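Local coordinates for tyrosine specific protein phosphatase (Trypanosoma cruzi, PDB 4AZ1) that probably acts as a protein tyrosine phosphatase, removing phosphate from phosphotyrosine residues of target proteins, at residues A[103-108]-A[143-148]; A[165-170]-A[202-207]; A[235-240]-A[268-273]. All coordinates share one frame; numbering follows the deposited sequence.

Contact 1: A[103-108]-A[143-148]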
# COMPACT_ATOMS: atom_id res chain seq x y z
N ASP A 103 4.34 -3.63 -0.43
CA ASP A 103 5.21 -4.78 -0.18
C ASP A 103 4.73 -6.00 -0.96
O ASP A 103 5.53 -6.75 -1.55
CB ASP A 103 5.20 -5.13 1.30
CG ASP A 103 5.63 -3.96 2.17
OD1 ASP A 103 4.87 -2.96 2.26
OD2 ASP A 103 6.73 -4.06 2.77
N PHE A 104 3.42 -6.21 -0.95
CA PHE A 104 2.85 -7.40 -1.57
C PHE A 104 3.10 -7.35 -3.08
O PHE A 104 3.59 -8.32 -3.68
CB PHE A 104 1.36 -7.46 -1.25
CG PHE A 104 0.64 -8.66 -1.83
CD1 PHE A 104 0.87 -9.94 -1.33
CD2 PHE A 104 -0.29 -8.51 -2.85
CE1 PHE A 104 0.19 -11.04 -1.85
CE2 PHE A 104 -0.97 -9.60 -3.38
CZ PHE A 104 -0.74 -10.86 -2.88
N LEU A 105 2.80 -6.20 -3.68
CA LEU A 105 2.96 -6.04 -5.12
C LEU A 105 4.43 -6.11 -5.52
O LEU A 105 4.78 -6.67 -6.58
CB LEU A 105 2.34 -4.71 -5.60
CG LEU A 105 0.83 -4.58 -5.38
CD1 LEU A 105 0.27 -3.27 -5.99
CD2 LEU A 105 0.08 -5.77 -5.93
N ALA A 106 5.29 -5.54 -4.68
CA ALA A 106 6.73 -5.56 -4.95
C ALA A 106 7.24 -7.00 -4.95
O ALA A 106 8.11 -7.37 -5.75
CB ALA A 106 7.48 -4.74 -3.92
N MET A 107 6.71 -7.80 -4.02
CA MET A 107 7.04 -9.21 -3.94
C MET A 107 6.63 -9.91 -5.22
O MET A 107 7.43 -10.62 -5.82
CB MET A 107 6.36 -9.87 -2.74
CG MET A 107 6.68 -11.36 -2.58
SD MET A 107 5.54 -12.44 -3.50
CE MET A 107 3.96 -11.84 -2.88
N LEU A 108 5.38 -9.70 -5.65
CA LEU A 108 4.88 -10.32 -6.87
C LEU A 108 5.79 -9.97 -8.02
O LEU A 108 6.10 -10.81 -8.88
CB LEU A 108 3.48 -9.81 -7.20
CG LEU A 108 2.37 -10.23 -6.25
CD1 LEU A 108 1.04 -9.69 -6.77
CD2 LEU A 108 2.36 -11.76 -6.17
N ILE A 143 -4.02 1.35 -11.44
CA ILE A 143 -3.81 2.03 -10.17
C ILE A 143 -2.33 1.94 -9.78
O ILE A 143 -1.59 1.11 -10.31
CB ILE A 143 -4.69 1.45 -9.06
CG1 ILE A 143 -4.40 -0.04 -8.89
CG2 ILE A 143 -6.16 1.67 -9.37
CD1 ILE A 143 -5.29 -0.73 -7.86
N ALA A 144 -1.90 2.79 -8.84
CA ALA A 144 -0.49 2.79 -8.43
C ALA A 144 -0.31 2.78 -6.91
O ALA A 144 -1.21 3.20 -6.16
CB ALA A 144 0.24 3.98 -9.06
N VAL A 145 0.83 2.27 -6.45
CA VAL A 145 1.24 2.44 -5.06
C VAL A 145 2.43 3.38 -5.05
O VAL A 145 3.21 3.44 -6.02
CB VAL A 145 1.56 1.11 -4.34
CG1 VAL A 145 0.29 0.29 -4.11
CG2 VAL A 145 2.61 0.30 -5.12
N SER A 146 2.56 4.15 -3.98
CA SER A 146 3.65 5.09 -3.90
C SER A 146 4.84 4.44 -3.19
O SER A 146 6.00 4.78 -3.45
CB SER A 146 3.19 6.34 -3.16
OG SER A 146 4.28 7.23 -2.96
N GLY A 147 4.53 3.51 -2.28
CA GLY A 147 5.54 2.86 -1.47
C GLY A 147 6.51 2.02 -2.27
O GLY A 147 6.23 1.65 -3.41
N ASN A 148 7.67 1.72 -1.68
CA ASN A 148 8.68 0.88 -2.30
C ASN A 148 9.13 1.42 -3.66
O ASN A 148 9.28 0.65 -4.61
CB ASN A 148 8.18 -0.56 -2.43
CG ASN A 148 7.94 -1.22 -1.09
OD1 ASN A 148 8.66 -0.97 -0.12
ND2 ASN A 148 6.93 -2.07 -1.02
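Leu-105 and Val-145 meet because each turns a branch towards the other: CG of Leu-105 stands opposite its own carbonyl carbon, beside the backbone N (chi1 -62°), and CG1 of Val-145 takes the same position on its residue. This is a helix-on-sheet contact of the protein tyrosine phosphatase fold, with helix 101-110 lying against strand 142-145, the outermost strand on that side of the chain's mixed sheet. The two side chains approach obliquely, with a single methyl pair carrying the contact, Leu-105 CD1 to Val-145 CG1 at 4.0 Å. Leu-151 of the adjoining strand touches both Val-145 and Ala-106, and Ile-101 and Pro-102 also pack on Val-145, which leaves this apolar patch well buried.

Past the strand the chain turns over the first turn of the helix, and Asn-148 reaches back from a backbone in the left-handed region. Its amide lies across the Asp-103 carboxylate, the two planes 80° apart, with Asn-148 ND2 3.9 Å from Asp-103 CG. No hydrogen bond links them; the carboxylate instead makes a salt bridge to Lys-48 and accepts from the backbone N of Tyr-76. In the second subunit, Asp-53 accepts from the backbone N atoms of Ser-146 and Gly-147, tying the turn into the dimer. The same nitrogen, Asn-148 ND2, also touches the methyl of Ala-106, 4.0 Å from Ala-106 CB. As modelled, Asn-148 ND2 sits 3.1 Å from Asp-103 N, two donors facing each other, so the assignment of the amide's nitrogen and oxygen may be doubtful.

Contact 2: A[165-170]-A[202-207]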
# COMPACT_ATOMS: atom_id res chain seq x y z
N ASP A 165 -19.98 -16.97 -13.31
CA ASP A 165 -21.05 -16.77 -12.33
C ASP A 165 -21.39 -18.03 -11.55
O ASP A 165 -21.59 -17.97 -10.33
CB ASP A 165 -22.31 -16.22 -13.02
N GLU A 166 -21.43 -19.17 -12.24
CA GLU A 166 -21.78 -20.44 -11.59
C GLU A 166 -20.66 -20.91 -10.65
O GLU A 166 -20.93 -21.46 -9.58
CB GLU A 166 -22.09 -21.51 -12.64
N LEU A 167 -19.42 -20.66 -11.04
CA LEU A 167 -18.28 -21.05 -10.20
C LEU A 167 -17.95 -19.99 -9.13
O LEU A 167 -17.22 -20.29 -8.18
CB LEU A 167 -17.05 -21.32 -11.07
CG LEU A 167 -17.22 -22.43 -12.11
CD1 LEU A 167 -15.93 -22.71 -12.87
CD2 LEU A 167 -17.71 -23.69 -11.43
N LYS A 168 -18.50 -18.79 -9.28
CA LYS A 168 -18.16 -17.65 -8.42
C LYS A 168 -16.67 -17.39 -8.48
O LYS A 168 -16.02 -17.18 -7.45
CB LYS A 168 -18.57 -17.89 -6.96
CG LYS A 168 -20.05 -18.20 -6.76
CD LYS A 168 -20.93 -17.03 -7.16
CE LYS A 168 -22.26 -17.11 -6.44
NZ LYS A 168 -22.06 -17.54 -5.02
N ILE A 169 -16.11 -17.42 -9.68
CA ILE A 169 -14.69 -17.17 -9.84
C ILE A 169 -14.52 -15.97 -10.75
O ILE A 169 -15.23 -15.84 -11.76
CB ILE A 169 -13.98 -18.42 -10.42
CG1 ILE A 169 -13.79 -19.49 -9.32
CG2 ILE A 169 -12.63 -18.05 -11.04
CD1 ILE A 169 -13.30 -20.84 -9.85
N THR A 170 -13.59 -15.09 -10.39
CA THR A 170 -13.23 -13.98 -11.28
C THR A 170 -11.76 -14.10 -11.62
O THR A 170 -10.94 -14.33 -10.72
CB THR A 170 -13.52 -12.60 -10.63
OG1 THR A 170 -14.93 -12.43 -10.48
CG2 THR A 170 -13.01 -11.46 -11.53
N SER A 202 -20.01 -25.22 -4.29
CA SER A 202 -19.90 -26.41 -5.16
C SER A 202 -18.46 -26.94 -5.27
O SER A 202 -17.51 -26.17 -5.33
CB SER A 202 -20.46 -26.12 -6.56
OG SER A 202 -19.66 -25.16 -7.24
N ALA A 203 -18.34 -28.27 -5.32
CA ALA A 203 -17.05 -28.93 -5.56
C ALA A 203 -16.32 -28.42 -6.81
O ALA A 203 -15.09 -28.35 -6.83
CB ALA A 203 -17.25 -30.44 -5.64
N THR A 204 -17.06 -28.09 -7.87
CA THR A 204 -16.45 -27.71 -9.14
C THR A 204 -15.52 -26.49 -9.07
O THR A 204 -14.55 -26.39 -9.82
CB THR A 204 -17.52 -27.48 -10.23
OG1 THR A 204 -18.28 -26.30 -9.92
CG2 THR A 204 -18.47 -28.66 -10.30
N SER A 205 -15.78 -25.56 -8.16
CA SER A 205 -14.99 -24.34 -8.10
C SER A 205 -13.57 -24.60 -7.63
O SER A 205 -12.60 -24.08 -8.20
CB SER A 205 -15.66 -23.30 -7.20
OG SER A 205 -16.91 -22.91 -7.75
N LEU A 206 -13.45 -25.39 -6.57
CA LEU A 206 -12.15 -25.80 -6.06
C LEU A 206 -11.36 -26.54 -7.15
O LEU A 206 -10.18 -26.27 -7.36
CB LEU A 206 -12.34 -26.69 -4.83
CG LEU A 206 -11.44 -26.45 -3.63
CD1 LEU A 206 -11.20 -24.97 -3.42
CD2 LEU A 206 -12.07 -27.05 -2.39
N GLU A 207 -12.02 -27.47 -7.83
CA GLU A 207 -11.36 -28.17 -8.95
C GLU A 207 -10.85 -27.21 -10.03
O GLU A 207 -9.77 -27.40 -10.60
CB GLU A 207 -12.30 -29.21 -9.56
CG GLU A 207 -12.42 -30.53 -8.77
CD GLU A 207 -11.18 -31.43 -8.91
OE1 GLU A 207 -10.19 -31.01 -9.54
OE2 GLU A 207 -11.21 -32.57 -8.37
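Ser-205 and Leu-167 bury nearly equal areas here and are joined by the one hydrogen bond of the contact, from Ser-205 OG to Leu-167 O at 2.7 Å. With chi1 of -64° the hydroxyl lies beside the serine's own backbone N and leans out from the first turn of helix 203-215. It meets the carbonyl well to one side of the C=O direction, at 115°, and only 16° from the carbonyl plane. Leu-167 thus offers its main chain to the helix while its side chain spreads over the same turn: CB rests 3.7 Å from Ser-205 OG, and CD2 pushes across Thr-204 at about a right angle. There CD2 comes to 3.1 Å from Thr-204 OG1, a tight fit for carbon against oxygen; that hydroxyl is hydrogen-bonded to Ser-202 OG. Deeper in, Ile-169 points CD1 at the helix backbone, 3.7 Å from Ser-205 O. Lys-168 and Ile-169 form a G1 beta bulge opposite Glu-164, where strand 169-177 begins. From there the apolar layer carries on: Ile-169 packs on Ala-208 and Leu-209 one turn further along the helix and on Val-189 and Tyr-191 of strand 184-191, while Leu-206 on another side of helix 203-215 meets helix 274-288.

Contact 3: A[235-240]-A[268-273]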
# COMPACT_ATOMS: atom_id res chain seq x y z
N THR A 235 -6.71 -25.16 3.22
CA THR A 235 -7.52 -26.19 2.58
C THR A 235 -7.16 -26.34 1.10
O THR A 235 -7.01 -27.47 0.59
CB THR A 235 -9.02 -25.86 2.68
OG1 THR A 235 -9.43 -25.88 4.05
CG2 THR A 235 -9.85 -26.85 1.87
N LEU A 236 -7.05 -25.22 0.41
CA LEU A 236 -6.73 -25.25 -1.01
C LEU A 236 -5.39 -25.96 -1.26
O LEU A 236 -5.30 -26.81 -2.13
CB LEU A 236 -6.66 -23.83 -1.58
CG LEU A 236 -6.40 -23.86 -3.09
CD1 LEU A 236 -7.40 -24.76 -3.76
CD2 LEU A 236 -6.49 -22.47 -3.68
N ILE A 237 -4.37 -25.58 -0.49
CA ILE A 237 -3.04 -26.16 -0.67
C ILE A 237 -3.07 -27.64 -0.25
O ILE A 237 -2.47 -28.49 -0.92
CB ILE A 237 -1.96 -25.36 0.10
CG1 ILE A 237 -1.85 -23.94 -0.48
CG2 ILE A 237 -0.61 -26.05 -0.01
CD1 ILE A 237 -1.06 -22.95 0.39
N GLY A 238 -3.81 -27.95 0.80
CA GLY A 238 -3.94 -29.34 1.25
C GLY A 238 -4.64 -30.23 0.24
O GLY A 238 -4.23 -31.37 -0.00
N ALA A 239 -5.71 -29.71 -0.35
CA ALA A 239 -6.45 -30.45 -1.37
C ALA A 239 -5.56 -30.70 -2.59
O ALA A 239 -5.58 -31.80 -3.15
CB ALA A 239 -7.73 -29.71 -1.77
N TYR A 240 -4.81 -29.67 -2.99
CA TYR A 240 -3.85 -29.83 -4.09
C TYR A 240 -2.90 -30.98 -3.79
O TYR A 240 -2.69 -31.87 -4.62
CB TYR A 240 -3.04 -28.55 -4.32
CG TYR A 240 -1.84 -28.79 -5.24
CD1 TYR A 240 -2.00 -28.80 -6.62
CD2 TYR A 240 -0.56 -29.01 -4.72
CE1 TYR A 240 -0.90 -29.03 -7.48
CE2 TYR A 240 0.53 -29.25 -5.57
CZ TYR A 240 0.35 -29.25 -6.94
OH TYR A 240 1.43 -29.48 -7.78
N PHE A 268 2.48 -21.96 10.95
CA PHE A 268 1.71 -22.32 12.13
C PHE A 268 0.21 -22.13 11.93
O PHE A 268 -0.24 -21.07 11.51
CB PHE A 268 2.17 -21.48 13.32
CG PHE A 268 1.54 -21.88 14.61
CD1 PHE A 268 2.08 -22.91 15.36
CD2 PHE A 268 0.38 -21.25 15.06
CE1 PHE A 268 1.50 -23.31 16.56
CE2 PHE A 268 -0.23 -21.65 16.25
CZ PHE A 268 0.34 -22.69 17.00
N GLY A 269 -0.56 -23.17 12.23
CA GLY A 269 -2.00 -23.04 12.27
C GLY A 269 -2.72 -23.33 10.96
O GLY A 269 -3.94 -23.16 10.89
N MET A 270 -1.98 -23.78 9.94
CA MET A 270 -2.57 -24.10 8.64
C MET A 270 -3.78 -25.03 8.78
O MET A 270 -3.73 -26.04 9.52
CB MET A 270 -1.54 -24.71 7.67
CG MET A 270 -0.58 -23.72 7.02
SD MET A 270 -1.33 -22.58 5.84
CE MET A 270 -1.00 -23.42 4.30
N VAL A 271 -4.84 -24.69 8.04
CA VAL A 271 -6.17 -25.27 8.23
C VAL A 271 -6.68 -24.93 9.63
O VAL A 271 -6.42 -25.62 10.62
CB VAL A 271 -6.24 -26.78 7.93
CG1 VAL A 271 -7.69 -27.24 7.95
CG2 VAL A 271 -5.62 -27.07 6.55
N GLN A 272 -7.41 -23.82 9.69
CA GLN A 272 -7.75 -23.15 10.93
C GLN A 272 -9.02 -23.73 11.57
O GLN A 272 -9.14 -23.73 12.78
CB GLN A 272 -7.97 -21.67 10.59
CG GLN A 272 -8.31 -20.73 11.75
CD GLN A 272 -8.45 -19.29 11.26
OE1 GLN A 272 -8.66 -19.04 10.06
NE2 GLN A 272 -8.32 -18.33 12.17
N ARG A 273 -9.95 -24.21 10.76
CA ARG A 273 -11.27 -24.61 11.27
C ARG A 273 -11.57 -26.04 10.88
O ARG A 273 -11.10 -26.51 9.84
CB ARG A 273 -12.37 -23.69 10.72
CG ARG A 273 -12.08 -22.21 10.93
CD ARG A 273 -13.32 -21.34 10.69
NE ARG A 273 -12.96 -19.94 10.44
CZ ARG A 273 -12.58 -19.08 11.39
NH1 ARG A 273 -12.48 -19.49 12.65
NH2 ARG A 273 -12.28 -17.82 11.08
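Thr-235 and Val-271 bring their backbones together, CA to CA 5.9 Å, where an irregular stretch with Val-271 at a positive phi of 62° passes the first turns of helix 232-247. Val-271 touches the helix through CG2, which lies 4.0 Å from Thr-235 N; it is thus a methyl against main chain, and the two side chains stay further apart, OG1 of Thr-235 being 4.5 Å from CG1 of Val-271. The threonine hydroxyl is committed to the backbone O of Gln-276 in helix 274-288, a bond that helps fix the rotation of the side chain. The residue before Val-271, Met-270, folds back on itself, bent at chi2 (-68°) and again at chi3 (-96°), and these bends deliver its terminal methyl to Ile-237. Met-270 CE meets Ile-237 CD1 at 3.9 Å, the two chains crossing at about a right angle.

Judging by its sequence just before helix 274-288, the segment 268-273 probably corresponds to the Q-loop of classical tyrosine phosphatases, and helix 232-247 is the one that follows the signature P-loop, so the contact joins two elements of the family's active-site architecture. Met-263 of helix 255-266 packs on Ile-237, Met-270 and Val-271 alike. From the same helix, Arg-264 donates through NH2 to the O of Val-271, giving that carbonyl of a buried residue a partner. At the far end of the segment Arg-273, in the N-cap position of helix 274-288, forms a salt bridge through NE with Asp-196, which belongs to the WPD sequence of the family.

Contact 3 lies deepest, its centre about 8 Å from that of the chain, and has no hydrogen bond across its two segments, only methyl contacts. Contact 2 is partly buried, and there a hydroxyl-to-carbonyl bond supplements the apolar packing. Contact 1 is farthest out, about 20 Å from the chain's centre, yet mostly buried; it pairs a methyl contact with a side-chain amide that makes no hydrogen bond across the segments, and it alone is reached by the second subunit. Contacts 1 and 2 set helices against different strands of the same mixed sheet. Contacts 2 and 3 adjoin: Leu-206 CD1 packs 3.8 Å from Leu-236 CD1, joining helices 203-215 and 232-247, and both have helix 274-288 as a neighbour.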